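Local coordinates for probable quinone reductase Qor (NADPH:quinone reductase) (Zeta-crystallin homolog protein) (Mycobacterium tuberculosis, PDB 4RVU) that binds NADPH and probably passes its electrons to quinones, at residues 15-19 against 312-317; 32-38 against 102-108; 40-44 against 65-69; 45-51 against 316-320; 91-95 against 123-128. One frame throughout, in Å; residues are numbered along the deposited sequence.

Overall arrangement
From the N terminus, the loop holding 15-19 meets helix 312-320 in contact 1, closing a loop of nearly 300 residues that holds contacts 2, 3 and 5. Strand 33-38 pairs with 103-107 in contact 2, and contact 3, joining 40-44 to 65-69, nests inside that loop. Helix 45-52 then reaches the same late helix as contact 1: this is contact 4, which crosses contacts 2 and 3. Contact 5 follows contact 3 in series, crosses contact 2 and nests within contact 4, setting strand 90-93 against helix 120-140. Contacts 2, 3 and 5 gather round one mixed sheet; contacts 1 and 4 fasten the C-terminal part of the chain to the N-terminal part.

Contact 1 of 5, residues 15-19 against 312-317; sequences GPGVL and ALRAHQ
Leu19 and Leu313 share a water: it accepts from Leu313 N at 2.9 Å and donates to Leu19 O at 3.2 Å. The amide it serves lies in the first turn of helix 312-320, where a helix normally leaves amides without an i-4 carbonyl. Beside the water, the Leu19 side chain crosses the His316 imidazole at about a right angle. CD1 of Leu19 sits over one face of the His316 ring, 3.5 Å from its centroid and displaced toward the rim, a CH-pi contact. The imidazole is held from turning by polar partners at both nitrogens, Arg51 at ND1 and Tyr100 OH at NE2. In the fold, this joins a 3-10 turn, between strands 5-10 and 20-24, to a helix from the far end of the chain. Pro16 O accepts from Leu19 N at 3.1 Å within that turn, and Pro16 O also lies 3.5 Å from Leu313 CG. Leu313 extends past the turn with CG anti to its backbone N (chi1 177°), which carries CD1 to within 3.8 Å of Gly17 CA. Farther along the helix, the Pro16 ring lies across the Gln317 chain, its CB 3.8 Å from Gln317 CG.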
# COMPACT_ATOMS: atom_id res chain seq x y z
N GLY A 15 24.30 22.35 -4.87
CA GLY A 15 24.53 21.54 -6.05
C GLY A 15 25.79 20.71 -5.93
O GLY A 15 26.47 20.75 -4.90
N PRO A 16 26.12 19.95 -6.99
CA PRO A 16 27.31 19.09 -7.01
C PRO A 16 28.58 19.86 -6.64
O PRO A 16 29.54 19.26 -6.17
CB PRO A 16 27.38 18.64 -8.48
CG PRO A 16 25.96 18.72 -8.96
CD PRO A 16 25.39 19.92 -8.27
N GLY A 17 28.56 21.17 -6.86
CA GLY A 17 29.69 22.03 -6.57
C GLY A 17 30.15 22.04 -5.13
O GLY A 17 31.32 22.27 -4.85
N VAL A 18 29.23 21.78 -4.19
CA VAL A 18 29.58 21.79 -2.77
C VAL A 18 30.38 20.55 -2.33
O VAL A 18 30.88 20.50 -1.20
CB VAL A 18 28.33 21.95 -1.86
CG1 VAL A 18 27.48 23.13 -2.30
CG2 VAL A 18 27.49 20.68 -1.85
N LEU A 19 30.49 19.56 -3.21
CA LEU A 19 31.27 18.37 -2.89
C LEU A 19 32.78 18.68 -2.92
O LEU A 19 33.43 18.56 -3.96
CB LEU A 19 30.92 17.23 -3.84
CG LEU A 19 29.47 16.77 -3.80
CD1 LEU A 19 29.12 15.89 -5.00
CD2 LEU A 19 29.18 16.04 -2.50
N ALA A 312 33.97 13.25 -7.27
CA ALA A 312 32.59 13.00 -6.83
C ALA A 312 31.64 14.01 -7.46
O ALA A 312 30.52 13.68 -7.84
CB ALA A 312 32.51 13.07 -5.32
N LEU A 313 32.10 15.26 -7.58
CA LEU A 313 31.31 16.32 -8.21
C LEU A 313 30.84 15.91 -9.60
O LEU A 313 29.66 16.06 -9.95
CB LEU A 313 32.16 17.61 -8.29
CG LEU A 313 31.65 18.89 -8.96
CD1 LEU A 313 32.43 20.09 -8.45
CD2 LEU A 313 31.76 18.83 -10.47
N ARG A 314 31.76 15.37 -10.38
CA ARG A 314 31.51 14.99 -11.76
C ARG A 314 30.49 13.86 -11.82
O ARG A 314 29.60 13.85 -12.67
CB ARG A 314 32.86 14.60 -12.42
CG ARG A 314 32.83 14.15 -13.88
CD ARG A 314 34.29 13.97 -14.41
NE ARG A 314 34.57 12.63 -14.93
CZ ARG A 314 35.58 11.86 -14.53
NH1 ARG A 314 36.43 12.28 -13.60
NH2 ARG A 314 35.76 10.65 -15.05
N ALA A 315 30.62 12.91 -10.90
CA ALA A 315 29.67 11.80 -10.82
C ALA A 315 28.27 12.30 -10.50
O ALA A 315 27.29 11.85 -11.10
CB ALA A 315 30.12 10.79 -9.78
N HIS A 316 28.17 13.22 -9.55
CA HIS A 316 26.85 13.74 -9.20
C HIS A 316 26.22 14.51 -10.37
O HIS A 316 25.02 14.40 -10.62
CB HIS A 316 26.90 14.61 -7.94
CG HIS A 316 26.87 13.82 -6.67
ND1 HIS A 316 26.15 14.22 -5.56
CD2 HIS A 316 27.48 12.66 -6.33
CE1 HIS A 316 26.33 13.34 -4.59
NE2 HIS A 316 27.13 12.39 -5.03
N GLN A 317 27.04 15.26 -11.10
CA GLN A 317 26.56 15.91 -12.33
C GLN A 317 26.01 14.92 -13.34
O GLN A 317 24.89 15.09 -13.84
CB GLN A 317 27.68 16.73 -12.98
CG GLN A 317 28.08 17.96 -12.20
CD GLN A 317 29.19 18.75 -12.88
OE1 GLN A 317 30.07 18.17 -13.53
NE2 GLN A 317 29.15 20.07 -12.73
O HOH W 1 34.31 16.14 -5.87

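Contact 2 of 5, residues 32-38 against 102-108; sequences GELLIKA and EFCTAPA
With CG anti to the backbone N (chi1 -179°) and the chain extended beyond it, Lys37 runs past the Phe103 ring, whose own CG stands anti to the carbonyl carbon (chi1 -63°). The methylene carbons thus line the ring obliquely, Lys37 CB lying 3.5 Å from Phe103 CE2. Strands 33-38 and 103-107 form an antiparallel pair in the GroES-like domain of the medium-chain dehydrogenase/reductase fold. Leu34 with Ala106 and Ile36 with Cys104 are hydrogen-bonded pairs; the straightest bond, Ile36 N to Cys104 O, spans 2.8 Å at 177°. Lys37-Phe103 and Leu35-Thr105 are non-hydrogen-bonded pairs with their side chains on one face, where Leu35 CD1 reaches Phe103 CB at 4.2 Å. The other face is apolar: Ile36 CD1 meets Ala106 CB at 4.0 Å, and Leu34 CG lies against Ala108 CB. Bonds from Ala108 N to Gly32 O and from Ala38 N to Glu102 O extend the pairing at either end. Glu33 OE1 takes the Gly30 amide, while one water donates to Glu33 OE2 at 2.8 Å and lies 2.9 Å from Thr105 OG1.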
# COMPACT_ATOMS: atom_id res chain seq x y z
N GLY A 32 30.39 -1.29 18.11
CA GLY A 32 29.63 -1.95 17.05
C GLY A 32 30.13 -1.67 15.64
O GLY A 32 29.56 -2.19 14.66
N GLU A 33 31.18 -0.86 15.52
CA GLU A 33 31.66 -0.42 14.20
C GLU A 33 32.95 -1.06 13.72
O GLU A 33 33.80 -1.49 14.52
CB GLU A 33 31.82 1.11 14.17
CG GLU A 33 30.52 1.86 14.37
CD GLU A 33 30.69 3.36 14.27
OE1 GLU A 33 31.81 3.85 14.48
OE2 GLU A 33 29.68 4.05 14.01
N LEU A 34 33.09 -1.13 12.40
CA LEU A 34 34.32 -1.54 11.75
C LEU A 34 34.92 -0.30 11.12
O LEU A 34 34.18 0.62 10.76
CB LEU A 34 34.01 -2.55 10.65
CG LEU A 34 33.26 -3.80 11.06
CD1 LEU A 34 32.68 -4.50 9.83
CD2 LEU A 34 34.20 -4.71 11.80
N LEU A 35 36.24 -0.26 10.99
CA LEU A 35 36.90 0.79 10.22
C LEU A 35 37.30 0.15 8.90
O LEU A 35 38.00 -0.86 8.89
CB LEU A 35 38.13 1.30 10.96
CG LEU A 35 39.02 2.28 10.19
CD1 LEU A 35 38.30 3.61 10.02
CD2 LEU A 35 40.36 2.46 10.90
N ILE A 36 36.81 0.70 7.79
CA ILE A 36 37.03 0.10 6.49
C ILE A 36 37.99 0.97 5.68
O ILE A 36 37.79 2.18 5.58
CB ILE A 36 35.68 -0.05 5.73
CG1 ILE A 36 34.76 -1.00 6.51
CG2 ILE A 36 35.90 -0.53 4.30
CD1 ILE A 36 33.35 -1.10 5.96
N LYS A 37 39.04 0.37 5.13
CA LYS A 37 39.86 1.08 4.16
C LYS A 37 39.25 0.86 2.78
O LYS A 37 39.25 -0.26 2.26
CB LYS A 37 41.32 0.62 4.19
CG LYS A 37 42.19 1.39 3.18
CD LYS A 37 43.67 1.06 3.24
CE LYS A 37 44.43 1.96 2.27
NZ LYS A 37 45.84 1.53 2.05
N ALA A 38 38.73 1.94 2.19
CA ALA A 38 37.99 1.85 0.92
C ALA A 38 38.80 1.34 -0.27
O ALA A 38 39.95 1.75 -0.49
CB ALA A 38 37.37 3.19 0.59
N GLU A 102 38.92 7.78 2.08
CA GLU A 102 39.83 6.64 2.04
C GLU A 102 39.51 5.64 3.13
O GLU A 102 39.76 4.43 2.97
CB GLU A 102 41.27 7.11 2.18
CG GLU A 102 41.79 7.82 0.96
CD GLU A 102 43.23 8.21 1.11
OE1 GLU A 102 43.50 9.27 1.71
OE2 GLU A 102 44.10 7.44 0.62
N PHE A 103 38.93 6.14 4.22
CA PHE A 103 38.55 5.32 5.37
C PHE A 103 37.21 5.79 5.89
O PHE A 103 36.94 7.00 5.93
CB PHE A 103 39.58 5.45 6.50
CG PHE A 103 40.96 4.96 6.15
CD1 PHE A 103 41.87 5.78 5.50
CD2 PHE A 103 41.35 3.67 6.50
CE1 PHE A 103 43.14 5.33 5.19
CE2 PHE A 103 42.63 3.21 6.20
CZ PHE A 103 43.52 4.04 5.54
N CYS A 104 36.36 4.84 6.29
CA CYS A 104 35.09 5.19 6.91
C CYS A 104 34.70 4.12 7.92
O CYS A 104 35.39 3.10 8.05
CB CYS A 104 33.98 5.34 5.85
SG CYS A 104 33.48 3.78 5.06
N THR A 105 33.61 4.36 8.64
CA THR A 105 33.12 3.39 9.61
C THR A 105 31.79 2.82 9.14
O THR A 105 31.06 3.49 8.41
CB THR A 105 32.90 4.03 10.99
OG1 THR A 105 31.94 5.08 10.86
CG2 THR A 105 34.21 4.58 11.54
N ALA A 106 31.47 1.60 9.58
CA ALA A 106 30.16 1.02 9.32
C ALA A 106 29.79 0.06 10.43
O ALA A 106 30.67 -0.58 11.01
CB ALA A 106 30.13 0.32 7.95
N PRO A 107 28.49 -0.06 10.74
CA PRO A 107 28.09 -1.03 11.77
C PRO A 107 28.40 -2.44 11.28
O PRO A 107 28.02 -2.76 10.15
CB PRO A 107 26.57 -0.86 11.87
CG PRO A 107 26.24 0.41 11.11
CD PRO A 107 27.32 0.58 10.09
N ALA A 108 29.07 -3.25 12.09
CA ALA A 108 29.36 -4.63 11.73
C ALA A 108 28.11 -5.43 11.35
O ALA A 108 28.16 -6.27 10.46
CB ALA A 108 30.12 -5.32 12.86
O HOH W 2 29.35 3.90 11.27
O HOH W 3 41.24 3.97 0.58

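Contact 3 of 5, residues 40-44 against 65-69; sequences AIGVN and SEVCG
Backbone bonds join Ala40 and Cys68 in both directions, an antiparallel hydrogen-bonded pair. Cys68 N donates to Ala40 O at 2.9 Å, almost straight, and Ala40 N returns a bond to Cys68 O. Two residues farther on, Gly42 N gives to Glu66 O from well above the carbonyl plane.

Side-chain polarity centres on Glu66. Its CG stands anti to the backbone N (chi1 -174°) and the extended chain carries the carboxylate past Gly42, whose CA is 4.0 Å from Glu66 CD; a residue without a side chain leaves room for this passage. Asn44 ND2 then donates to Glu66 OE1 at 2.9 Å, meeting it on the anti side but tilted 32° from the carboxylate plane, with the amide and carboxylate planes 27° apart. Lys129 forms a salt bridge to the same OE1 and also bonds Asn44 OD1, while Leu128 N holds OE2, so the buried carboxylate is gripped at both oxygens.

Water adds a further layer: one molecule accepts from Asn44 ND2 and Ser65 N, each at 3.0 Å, and another from Glu66 N.

Apolar contact is slight, with Ile41 CG1 4.3 Å from Val67 CG2 in the neighbouring non-hydrogen-bonded pair.

Asn44 belongs to the NADPH pocket, its side chain about 4 Å from the cofactor at nearest atoms. Strand 40-42 is flanked by strands 67-74 and 327-331; helix 120-140 lies against Ala40 and Asn44, and helix 45-52 follows directly in the chain.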
# COMPACT_ATOMS: atom_id res chain seq x y z
N ALA A 40 36.53 0.57 -3.21
CA ALA A 40 35.57 1.11 -4.17
C ALA A 40 34.39 1.69 -3.40
O ALA A 40 33.95 1.11 -2.40
CB ALA A 40 35.11 0.03 -5.15
N ILE A 41 33.87 2.81 -3.86
CA ILE A 41 32.84 3.54 -3.13
C ILE A 41 31.61 3.67 -4.00
O ILE A 41 31.70 4.13 -5.13
CB ILE A 41 33.37 4.92 -2.73
CG1 ILE A 41 34.55 4.77 -1.78
CG2 ILE A 41 32.28 5.77 -2.07
CD1 ILE A 41 35.48 5.97 -1.78
N GLY A 42 30.45 3.27 -3.48
CA GLY A 42 29.24 3.31 -4.28
C GLY A 42 28.67 4.72 -4.39
O GLY A 42 28.71 5.49 -3.43
N VAL A 43 28.15 5.05 -5.56
CA VAL A 43 27.40 6.29 -5.74
C VAL A 43 25.91 5.95 -5.79
O VAL A 43 25.49 5.02 -6.48
CB VAL A 43 27.84 7.03 -7.02
CG1 VAL A 43 26.97 8.27 -7.25
CG2 VAL A 43 29.30 7.45 -6.89
N ASN A 44 25.11 6.68 -5.02
CA ASN A 44 23.67 6.41 -4.98
C ASN A 44 22.87 7.68 -5.11
O ASN A 44 23.30 8.73 -4.65
CB ASN A 44 23.32 5.68 -3.69
CG ASN A 44 23.90 4.30 -3.66
OD1 ASN A 44 23.38 3.39 -4.31
ND2 ASN A 44 25.01 4.13 -2.94
N SER A 65 27.10 6.36 1.79
CA SER A 65 26.90 5.24 2.71
C SER A 65 27.33 3.88 2.18
O SER A 65 27.27 2.89 2.91
CB SER A 65 25.45 5.19 3.21
OG SER A 65 24.57 4.70 2.21
N GLU A 66 27.76 3.81 0.93
CA GLU A 66 28.11 2.51 0.34
C GLU A 66 29.62 2.41 0.09
O GLU A 66 30.20 3.27 -0.57
CB GLU A 66 27.33 2.26 -0.95
CG GLU A 66 27.52 0.86 -1.56
CD GLU A 66 26.64 0.59 -2.79
OE1 GLU A 66 26.24 1.55 -3.49
OE2 GLU A 66 26.33 -0.60 -3.04
N VAL A 67 30.25 1.38 0.65
CA VAL A 67 31.70 1.20 0.50
C VAL A 67 32.05 -0.28 0.49
O VAL A 67 31.43 -1.07 1.18
CB VAL A 67 32.50 1.90 1.62
CG1 VAL A 67 32.16 1.30 2.97
CG2 VAL A 67 34.02 1.83 1.37
N CYS A 68 33.03 -0.64 -0.32
CA CYS A 68 33.66 -1.95 -0.21
C CYS A 68 35.14 -1.72 0.05
O CYS A 68 35.76 -0.88 -0.61
CB CYS A 68 33.48 -2.76 -1.49
SG CYS A 68 34.40 -4.32 -1.47
N GLY A 69 35.70 -2.43 1.02
CA GLY A 69 37.14 -2.35 1.26
C GLY A 69 37.57 -3.33 2.32
O GLY A 69 36.84 -4.27 2.63
O HOH W 4 26.23 6.08 -1.05
O HOH W 5 29.03 5.82 -0.85

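Contact 4 of 5, residues 45-51 against 316-320; sequences FIDTYFR and HQDLE. With NDP (NADPH dihydro-nicotinamide-adenine-dinucleotide phosphate), chain E.
Arg51 grips His316 side-on, NE and NH2 both donating to ND1, at 3.2 Å from Arg51 NE and 3.1 Å from Arg51 NH2. Bends at chi2 and chi3 fold the arginine back to place its guanidinium edge there, the two planes 63° apart. Thr48 CG2 lies over the imidazole face turned away from Leu19, a CH-pi contact, and Asp47 CB comes to the CE1 and NE2 end. Tyr100 OH also bonds Asp47 OD2. The apolar end is packed too: Leu319 CG touches Phe45 CD2 at 3.6 Å, obliquely to the ring.

The Glu320 side is more open, since that residue is partly exposed. Its OE2 takes Arg51 NH2 in a salt bridge of 2.6 Å, nearly straight at 170°; the nitrogen comes from above the carboxylate plane while the oxygen lies in the guanidinium plane. NH1 adds a weak bond to the same oxygen. One water donates to both Glu320 OE2 and Thr48 OG1, the latter at 2.9 Å, bridging the helices. Thr48 OG1 itself bonds back to Phe45 O, which also accepts from Thr48 N.

The segments 45-51 and 316-320 cross at 112°, their axes 10.3 Å apart, and their meeting edge forms part of the NADPH site. Phe45 N donates to cofactor O2N at 3.3 Å, the Phe45 ring touches C5B, next to the adenosine ribose, and adenine C2A, and Tyr49 OH receives a weak bond from the nicotinamide-ribose hydroxyl O2D: a cofactor cleft, consistent with the medium-chain reductase fold, to which both helices contribute.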
# COMPACT_ATOMS: atom_id res chain seq x y z
N PHE A 45 21.69 7.60 -5.74
CA PHE A 45 20.92 8.82 -5.99
C PHE A 45 20.59 9.54 -4.69
O PHE A 45 20.51 10.77 -4.66
CB PHE A 45 19.66 8.54 -6.80
CG PHE A 45 19.34 9.62 -7.79
CD1 PHE A 45 18.73 10.80 -7.38
CD2 PHE A 45 19.69 9.47 -9.11
CE1 PHE A 45 18.46 11.81 -8.30
CE2 PHE A 45 19.43 10.46 -10.04
CZ PHE A 45 18.81 11.64 -9.63
N ILE A 46 20.43 8.78 -3.61
CA ILE A 46 20.15 9.39 -2.31
C ILE A 46 21.27 10.30 -1.85
O ILE A 46 21.02 11.24 -1.08
CB ILE A 46 19.81 8.34 -1.22
CG1 ILE A 46 19.13 9.01 -0.01
CG2 ILE A 46 21.03 7.58 -0.77
CD1 ILE A 46 18.74 8.03 1.08
N ASP A 47 22.50 10.03 -2.30
CA ASP A 47 23.63 10.90 -1.96
C ASP A 47 23.34 12.33 -2.40
O ASP A 47 23.74 13.29 -1.73
CB ASP A 47 24.94 10.43 -2.63
CG ASP A 47 25.33 8.99 -2.29
OD1 ASP A 47 24.82 8.44 -1.29
OD2 ASP A 47 26.18 8.42 -3.02
N THR A 48 22.65 12.47 -3.53
CA THR A 48 22.35 13.80 -4.07
C THR A 48 21.32 14.54 -3.22
O THR A 48 21.33 15.78 -3.18
CB THR A 48 21.84 13.75 -5.52
OG1 THR A 48 20.49 13.25 -5.55
CG2 THR A 48 22.74 12.88 -6.40
N TYR A 49 20.44 13.79 -2.55
CA TYR A 49 19.40 14.41 -1.72
C TYR A 49 20.03 14.95 -0.44
O TYR A 49 19.64 16.00 0.06
CB TYR A 49 18.27 13.41 -1.36
CG TYR A 49 17.57 12.71 -2.51
CD1 TYR A 49 17.27 13.36 -3.71
CD2 TYR A 49 17.19 11.38 -2.39
CE1 TYR A 49 16.62 12.69 -4.75
CE2 TYR A 49 16.55 10.70 -3.41
CZ TYR A 49 16.26 11.35 -4.59
OH TYR A 49 15.62 10.65 -5.61
N PHE A 50 21.01 14.22 0.10
CA PHE A 50 21.77 14.69 1.25
C PHE A 50 22.68 15.86 0.91
O PHE A 50 22.84 16.79 1.71
CB PHE A 50 22.61 13.57 1.85
CG PHE A 50 21.84 12.63 2.71
CD1 PHE A 50 21.71 11.29 2.37
CD2 PHE A 50 21.23 13.08 3.87
CE1 PHE A 50 20.98 10.42 3.17
CE2 PHE A 50 20.50 12.23 4.68
CZ PHE A 50 20.38 10.89 4.33
N ARG A 51 23.29 15.80 -0.27
CA ARG A 51 24.14 16.88 -0.72
C ARG A 51 23.32 18.15 -0.90
O ARG A 51 23.75 19.24 -0.51
CB ARG A 51 24.81 16.49 -2.04
CG ARG A 51 25.88 17.46 -2.50
CD ARG A 51 25.46 18.12 -3.79
NE ARG A 51 25.17 17.12 -4.81
CZ ARG A 51 24.09 17.13 -5.59
NH1 ARG A 51 23.18 18.09 -5.50
NH2 ARG A 51 23.93 16.16 -6.47
N HIS A 316 28.17 13.22 -9.55
CA HIS A 316 26.85 13.74 -9.20
C HIS A 316 26.22 14.51 -10.37
O HIS A 316 25.02 14.40 -10.62
CB HIS A 316 26.90 14.61 -7.94
CG HIS A 316 26.87 13.82 -6.67
ND1 HIS A 316 26.15 14.22 -5.56
CD2 HIS A 316 27.48 12.66 -6.33
CE1 HIS A 316 26.33 13.34 -4.59
NE2 HIS A 316 27.13 12.39 -5.03
N GLN A 317 27.04 15.26 -11.10
CA GLN A 317 26.56 15.91 -12.33
C GLN A 317 26.01 14.92 -13.34
O GLN A 317 24.89 15.09 -13.84
CB GLN A 317 27.68 16.73 -12.98
CG GLN A 317 28.08 17.96 -12.20
CD GLN A 317 29.19 18.75 -12.88
OE1 GLN A 317 30.07 18.17 -13.53
NE2 GLN A 317 29.15 20.07 -12.73
N ASP A 318 26.80 13.90 -13.67
CA ASP A 318 26.39 12.90 -14.67
C ASP A 318 25.14 12.14 -14.22
O ASP A 318 24.27 11.83 -15.03
CB ASP A 318 27.53 11.90 -14.93
CG ASP A 318 28.73 12.54 -15.60
OD1 ASP A 318 28.61 13.68 -16.10
OD2 ASP A 318 29.79 11.87 -15.65
N LEU A 319 25.06 11.84 -12.92
CA LEU A 319 23.95 11.07 -12.39
C LEU A 319 22.66 11.88 -12.51
O LEU A 319 21.65 11.39 -13.03
CB LEU A 319 24.21 10.70 -10.93
CG LEU A 319 23.12 9.94 -10.19
CD1 LEU A 319 22.78 8.67 -10.94
CD2 LEU A 319 23.56 9.63 -8.76
N GLU A 320 22.72 13.14 -12.08
CA GLU A 320 21.55 14.02 -12.14
C GLU A 320 21.14 14.38 -13.56
O GLU A 320 19.98 14.72 -13.82
CB GLU A 320 21.79 15.30 -11.32
CG GLU A 320 21.93 15.05 -9.83
CD GLU A 320 21.98 16.33 -9.01
OE1 GLU A 320 22.27 17.41 -9.58
OE2 GLU A 320 21.73 16.25 -7.79
PA NDP E . 19.88 5.38 -11.22
O1A NDP E . 21.19 4.74 -11.58
O2A NDP E . 18.59 4.67 -11.55
O5B NDP E . 19.83 6.85 -11.87
C5B NDP E . 18.60 7.57 -11.94
C4B NDP E . 17.96 7.28 -13.28
O4B NDP E . 16.60 7.72 -13.32
C3B NDP E . 18.66 8.04 -14.40
O3B NDP E . 19.76 7.29 -14.94
C2B NDP E . 17.56 8.25 -15.42
O2B NDP E . 17.61 7.24 -16.43
C1B NDP E . 16.27 8.15 -14.64
N9A NDP E . 15.65 9.49 -14.63
C8A NDP E . 14.45 9.81 -15.14
N7A NDP E . 14.19 11.13 -14.98
C5A NDP E . 15.26 11.68 -14.37
C6A NDP E . 15.64 13.04 -13.92
N6A NDP E . 14.81 14.09 -14.09
N1A NDP E . 16.85 13.19 -13.33
C2A NDP E . 17.68 12.14 -13.15
N3A NDP E . 17.39 10.89 -13.54
C4A NDP E . 16.22 10.60 -14.15
O3 NDP E . 19.91 5.73 -9.66
PN NDP E . 20.01 4.58 -8.54
O1N NDP E . 20.04 3.24 -9.22
O2N NDP E . 21.10 4.98 -7.58
O5D NDP E . 18.60 4.72 -7.78
C5D NDP E . 17.38 4.55 -8.49
C4D NDP E . 16.25 5.24 -7.74
O4D NDP E . 15.88 4.47 -6.60
C3D NDP E . 16.69 6.59 -7.22
O3D NDP E . 15.58 7.49 -7.34
C2D NDP E . 16.98 6.37 -5.75
O2D NDP E . 16.70 7.55 -5.00
C1D NDP E . 16.04 5.23 -5.40
N1N NDP E . 16.52 4.34 -4.34
C2N NDP E . 15.70 4.06 -3.33
C3N NDP E . 16.07 3.22 -2.29
C7N NDP E . 15.10 2.96 -1.18
O7N NDP E . 15.40 2.17 -0.30
N7N NDP E . 13.93 3.59 -1.19
C4N NDP E . 17.44 2.57 -2.27
C5N NDP E . 18.23 2.94 -3.44
C6N NDP E . 17.74 3.80 -4.42
P2B NDP E . 16.79 7.41 -17.80
O1X NDP E . 15.90 8.60 -17.55
O2X NDP E . 17.85 7.63 -18.84
O3X NDP E . 16.06 6.10 -17.95
O HOH W 6 19.53 15.69 -6.74

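Contact 5 of 5, residues 91-95 against 123-128; sequences VVSAS and AASALL
The Leu127 side chain projects from its helix onto the backbone of strand 90-93 and the residues that follow. Its CD2 settles in the dip over Ser93, between Val92 and Ala94, which both point to the helix, and lies 3.5 Å from both Ser93 CA and Ala94 N. CG of Leu127 stands anti to its backbone N (chi1 -169°), which carries CD2 to the strand backbone. In return, Val92 reaches the other way: its CG2 enters the hollow between Ala123 and Leu127, one helical turn apart, at 3.6 Å from Ala123 O and 3.8 Å from Leu127 CB. Val92 CB and Ala123 CB are 4.2 Å apart. In the fold, helix 120-140 thus packs on one face of the mixed sheet of the GroES-like domain, the axis of its segment 123-128 passing 8.2 Å from that of strand 91-93 and inclined to it at 42°, with Leu290 and Phe291 of helix 280-295 covering Leu127 and Val92. Beyond the strand the chain turns, and Ser93 OG accepts from Ser95 N in an ST turn. There the short Ala94 methyl meets Leu128 CB at 3.6 Å, while Leu128 also touches the bound NADPH.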
# COMPACT_ATOMS: atom_id res chain seq x y z
N VAL A 91 35.08 -6.44 2.86
CA VAL A 91 33.69 -6.31 3.30
C VAL A 91 32.98 -5.23 2.53
O VAL A 91 33.61 -4.40 1.87
CB VAL A 91 33.59 -6.02 4.81
CG1 VAL A 91 34.12 -7.19 5.64
CG2 VAL A 91 34.31 -4.71 5.16
N VAL A 92 31.65 -5.22 2.60
CA VAL A 92 30.89 -4.20 1.91
C VAL A 92 29.68 -3.83 2.77
O VAL A 92 29.09 -4.68 3.43
CB VAL A 92 30.49 -4.66 0.48
CG1 VAL A 92 29.65 -5.93 0.51
CG2 VAL A 92 29.77 -3.54 -0.28
N SER A 93 29.35 -2.54 2.79
CA SER A 93 28.21 -2.06 3.56
C SER A 93 27.50 -0.99 2.78
O SER A 93 28.11 -0.29 1.96
CB SER A 93 28.66 -1.49 4.91
OG SER A 93 27.55 -1.12 5.73
N ALA A 94 26.20 -0.87 3.01
CA ALA A 94 25.37 0.17 2.42
C ALA A 94 24.93 1.13 3.52
O ALA A 94 24.08 1.99 3.29
CB ALA A 94 24.15 -0.45 1.77
N SER A 95 25.51 0.97 4.71
CA SER A 95 25.08 1.71 5.89
C SER A 95 26.24 2.42 6.57
O SER A 95 26.20 2.66 7.77
CB SER A 95 24.42 0.75 6.87
OG SER A 95 23.32 0.10 6.26
N ALA A 123 31.26 -5.34 -5.89
CA ALA A 123 30.58 -5.29 -4.59
C ALA A 123 30.00 -3.90 -4.28
O ALA A 123 28.88 -3.78 -3.79
CB ALA A 123 31.53 -5.73 -3.47
N ALA A 124 30.76 -2.85 -4.59
CA ALA A 124 30.30 -1.48 -4.32
C ALA A 124 29.33 -1.00 -5.38
O ALA A 124 28.71 0.06 -5.24
CB ALA A 124 31.48 -0.51 -4.21
N SER A 125 29.20 -1.78 -6.44
CA SER A 125 28.18 -1.54 -7.45
C SER A 125 26.88 -2.23 -7.06
O SER A 125 25.80 -1.82 -7.47
CB SER A 125 28.63 -2.09 -8.80
OG SER A 125 29.65 -1.30 -9.38
N ALA A 126 27.00 -3.29 -6.26
CA ALA A 126 25.91 -4.25 -6.11
C ALA A 126 25.13 -4.15 -4.81
O ALA A 126 23.92 -4.39 -4.80
CB ALA A 126 26.44 -5.68 -6.27
N LEU A 127 25.79 -3.84 -3.70
CA LEU A 127 25.15 -4.03 -2.39
C LEU A 127 23.92 -3.17 -2.08
O LEU A 127 22.84 -3.70 -1.87
CB LEU A 127 26.15 -3.93 -1.22
CG LEU A 127 25.48 -4.41 0.08
CD1 LEU A 127 25.25 -5.93 0.08
CD2 LEU A 127 26.23 -3.97 1.34
N LEU A 128 24.07 -1.85 -2.03
CA LEU A 128 22.92 -1.01 -1.66
C LEU A 128 21.78 -1.21 -2.64
O LEU A 128 20.63 -1.41 -2.25
CB LEU A 128 23.30 0.48 -1.60
CG LEU A 128 22.27 1.41 -0.93
CD1 LEU A 128 22.95 2.63 -0.30
CD2 LEU A 128 21.19 1.87 -1.91